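Glycosyl hyrolase, family 3 (Deinococcus radiodurans, PDB 3TEV) probably hydrolyses O-glycosyl bonds, as a TIM-barrel glycoside hydrolase of family 3. Local coordinates at residues E58-R61 and R62-A65; D262-M266 and Q267-A271. All blocks are in the same frame, centred on the assembly; numbering follows the deposited sequence.

Contact 1: residues E58-R61 and R62-A65; sequences EQLR and RLCA
Glu58 and Arg62 meet one turn apart on helix 57-71. The backbone bonds are the regular i to i+4 set of an alpha-helix. Arg62 N donates to Glu58 O at 3.1 Å, and Leu63 N donates to Gln59 O at 2.8 Å. Cys64 and Ala65 continue the pattern with Leu60 and Arg61.

The polar side chains add a looser contact. Arg62 runs out extended and then bends at chi3 (-39°). The bend lays its guanidinium back along the preceding turn, with one face over Glu58 O and Gln59 CA. Arg62 NH2 is 3.7 Å from Gln59 CA, and Arg62 NH1 is 3.8 Å from Glu58 CG. The Glu58 carboxylate is turned 71° from the guanidinium plane. Glu58 OE1 and Arg62 NH1 stay 4.3 Å apart, too far for a salt bridge, so any attraction between the charges is probably weak.

The buried side makes apolar and mixed contacts. Gln59 and Leu63 lie side by side, with Gln59 NE2 3.9 Å from Leu63 CD2. The Gln59 amide is tied elsewhere: NE2 donates to Pro29 O and Asn53 O, and OE1 accepts from Glu55 N and Ser56 N. These bonds fix the rotation of the amide beside the leucine. Cys64 holds SG beside its backbone N (chi1 -63°), which brings the sulfur to 4.0 Å from Leu60 CD1.

The helix is the crossover of the beta-alpha-beta unit between strands 46-49 and 76-79. Leu60 and Cys64 pack inward on Leu49 of strand 46-49. Leu60 and Arg61 also touch Val124 at the end of helix 107-124, where Arg61 NE donates to Ser123 O. Leu63 rests on Leu31 in a loop.

Contact 2: residues D262-M266 and Q267-A271; sequences DSMGM and QAIDA
The loop from strand 258-261 to helix 267-272 contains a type I beta turn from Ser263 to Met266, with Met266 at the N-cap position and bonded to Asp270. Asp270 N donates to Met266 O at 3.0 Å. The apolar contact is between Met264, a selenomethionine, and Ile269. The Met264 chain bends at chi2 and chi3 (-59° and -66°), so that CE folds round to Ile269 CG2 at 4.2 Å. The same Ile269 CG2 is 3.7 Å from Met264 O.

Just ahead of the turn, Ser263 N donates to Asp262 OD1 at 2.7 Å, on the anti side and somewhat out of the carboxylate plane. This bond probably restricts rotation of the buried Asp262 carboxylate. Within the turn, a weak bond runs from Gly265 N to Ser263 OG at 3.3 Å. His226 NE2 is hydrogen-bonded to Ser263 O, and its side chain touches Asp262 and Ile269. The position after the seventh barrel strand is consistent with the active-site region of family 3 enzymes.

The Met266-Asp270 bond is the first i to i+4 bond of helix 267-272, accepted by the N-cap residue's own carbonyl. With the Met264-Ile269 contact, it ties the turn to the helix's first turn.

Both contacts belong to the same parallel-stranded TIM-barrel domain. Contact 1 comes first along the chain, in the helix between the second and third strands of the barrel. Contact 2 comes much later, at the end of the seventh strand, 258-261. Their centres are 29 Å apart and their nearest atoms about 18 Å, so they do not touch. The centre of contact 1 lies about 22 Å from the centre of the chain, in the outer helical layer. That of contact 2 lies nearer, at about 14 Å, where the loop leaving strand 258-261 runs into helix 267-272. The first thus belongs to the barrel's outer frame. The second shapes a strand-to-helix connection that probably borders the sugar-binding side.

Contact 1: residues E58-R61 and R62-A65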
# COMPACT_ATOMS: atom_id res chain seq x y z
N GLU A 58 14.07 13.64 15.73
CA GLU A 58 14.16 13.20 17.12
C GLU A 58 12.82 12.68 17.61
O GLU A 58 12.75 11.62 18.24
CB GLU A 58 14.64 14.37 18.00
CG GLU A 58 15.03 14.01 19.46
CD GLU A 58 15.81 15.16 20.21
OE1 GLU A 58 15.72 15.22 21.46
OE2 GLU A 58 16.51 15.99 19.56
N GLN A 59 11.75 13.43 17.33
CA GLN A 59 10.40 13.05 17.76
C GLN A 59 9.95 11.79 17.02
O GLN A 59 9.40 10.88 17.62
CB GLN A 59 9.41 14.22 17.55
CG GLN A 59 7.93 13.83 17.44
CD GLN A 59 7.57 13.33 16.05
OE1 GLN A 59 8.05 13.85 15.05
NE2 GLN A 59 6.74 12.28 15.98
N LEU A 60 10.22 11.75 15.72
CA LEU A 60 9.81 10.63 14.89
C LEU A 60 10.53 9.34 15.31
O LEU A 60 9.92 8.27 15.34
CB LEU A 60 10.03 10.94 13.42
CG LEU A 60 9.47 9.99 12.36
CD1 LEU A 60 8.01 9.64 12.60
CD2 LEU A 60 9.65 10.61 10.97
N ARG A 61 11.81 9.47 15.64
CA ARG A 61 12.59 8.34 16.13
C ARG A 61 12.00 7.79 17.43
O ARG A 61 11.92 6.58 17.60
CB ARG A 61 14.06 8.72 16.33
CG ARG A 61 14.95 7.55 16.74
CD ARG A 61 16.44 7.92 16.77
NE ARG A 61 17.01 8.14 15.43
CZ ARG A 61 17.27 9.34 14.88
NH1 ARG A 61 17.78 9.42 13.66
NH2 ARG A 61 17.02 10.46 15.55
N ARG A 62 11.62 8.70 18.32
CA ARG A 62 10.95 8.35 19.57
C ARG A 62 9.60 7.65 19.29
O ARG A 62 9.30 6.60 19.86
CB ARG A 62 10.77 9.60 20.44
CG ARG A 62 10.38 9.35 21.91
CD ARG A 62 10.13 10.66 22.68
NE ARG A 62 11.09 11.73 22.32
CZ ARG A 62 10.77 12.86 21.66
NH1 ARG A 62 11.71 13.76 21.38
NH2 ARG A 62 9.50 13.09 21.30
N LEU A 63 8.81 8.20 18.37
CA LEU A 63 7.52 7.62 18.03
C LEU A 63 7.61 6.20 17.45
O LEU A 63 6.86 5.32 17.86
CB LEU A 63 6.74 8.54 17.08
CG LEU A 63 5.42 8.00 16.54
CD1 LEU A 63 4.41 7.66 17.67
CD2 LEU A 63 4.81 8.96 15.57
N CYS A 64 8.55 5.96 16.54
CA CYS A 64 8.70 4.66 15.91
C CYS A 64 9.31 3.62 16.84
O CYS A 64 8.99 2.42 16.73
CB CYS A 64 9.49 4.76 14.61
SG CYS A 64 8.61 5.78 13.41
N ALA A 65 10.16 4.08 17.77
CA ALA A 65 10.74 3.18 18.76
C ALA A 65 9.63 2.73 19.69
O ALA A 65 9.51 1.54 19.97
CB ALA A 65 11.89 3.85 19.55

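Contact 2: residues D262-M266 and Q267-A271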
# COMPACT_ATOMS: atom_id res chain seq x y z
N ASP A 262 -5.69 0.55 -1.05
CA ASP A 262 -5.61 1.99 -0.80
C ASP A 262 -6.52 2.33 0.40
O ASP A 262 -7.37 1.52 0.82
CB ASP A 262 -6.04 2.76 -2.06
CG ASP A 262 -5.51 4.22 -2.09
OD1 ASP A 262 -5.10 4.76 -1.05
OD2 ASP A 262 -5.50 4.83 -3.19
N SER A 263 -6.35 3.53 0.96
CA SER A 263 -7.14 3.98 2.11
C SER A 263 -8.67 3.75 1.94
O SER A 263 -9.26 4.23 0.96
CB SER A 263 -6.86 5.47 2.34
OG SER A 263 -7.82 6.04 3.22
N MSE A 264 -9.30 3.05 2.88
CA MSE A 264 -10.75 2.80 2.72
C MSE A 264 -11.64 4.02 3.07
O MSE A 264 -12.86 3.95 2.92
CB MSE A 264 -11.21 1.56 3.50
CG MSE A 264 -10.41 0.29 3.22
SE MSE A 264 -10.40 -0.28 1.34
CE MSE A 264 -12.28 -0.77 1.07
N GLY A 265 -11.01 5.10 3.54
CA GLY A 265 -11.69 6.35 3.90
C GLY A 265 -11.84 7.38 2.78
O GLY A 265 -12.28 8.50 3.00
N MSE A 266 -11.49 6.99 1.56
CA MSE A 266 -11.64 7.88 0.43
C MSE A 266 -13.09 7.94 -0.04
O MSE A 266 -13.80 6.92 -0.04
CB MSE A 266 -10.67 7.49 -0.69
CG MSE A 266 -9.25 7.92 -0.36
SE MSE A 266 -7.93 7.04 -1.46
CE MSE A 266 -8.34 7.91 -3.18
N GLN A 267 -13.51 9.14 -0.41
CA GLN A 267 -14.91 9.50 -0.57
C GLN A 267 -15.72 8.56 -1.47
O GLN A 267 -16.82 8.14 -1.10
CB GLN A 267 -15.05 10.95 -1.03
CG GLN A 267 -16.41 11.57 -0.72
CD GLN A 267 -16.49 13.06 -1.05
OE1 GLN A 267 -15.74 13.58 -1.88
NE2 GLN A 267 -17.43 13.75 -0.41
N ALA A 268 -15.20 8.25 -2.66
CA ALA A 268 -15.93 7.44 -3.63
C ALA A 268 -16.28 6.05 -3.09
O ALA A 268 -17.38 5.55 -3.32
CB ALA A 268 -15.18 7.34 -4.95
N ILE A 269 -15.34 5.42 -2.37
CA ILE A 269 -15.61 4.14 -1.72
C ILE A 269 -16.63 4.33 -0.60
O ILE A 269 -17.63 3.60 -0.50
CB ILE A 269 -14.32 3.49 -1.16
CG1 ILE A 269 -13.58 2.74 -2.26
CG2 ILE A 269 -14.63 2.55 0.03
CD1 ILE A 269 -14.12 1.34 -2.55
N ASP A 270 -16.36 5.33 0.23
CA ASP A 270 -17.16 5.61 1.40
C ASP A 270 -18.63 5.84 1.05
O ASP A 270 -19.52 5.48 1.82
CB ASP A 270 -16.57 6.82 2.13
CG ASP A 270 -16.79 6.78 3.61
OD1 ASP A 270 -16.75 5.68 4.23
OD2 ASP A 270 -16.98 7.88 4.17
N ALA A 271 -18.86 6.44 -0.13
CA ALA A 271 -20.21 6.74 -0.58
C ALA A 271 -20.92 5.53 -1.16
O ALA A 271 -22.14 5.54 -1.32
CB ALA A 271 -20.19 7.90 -1.60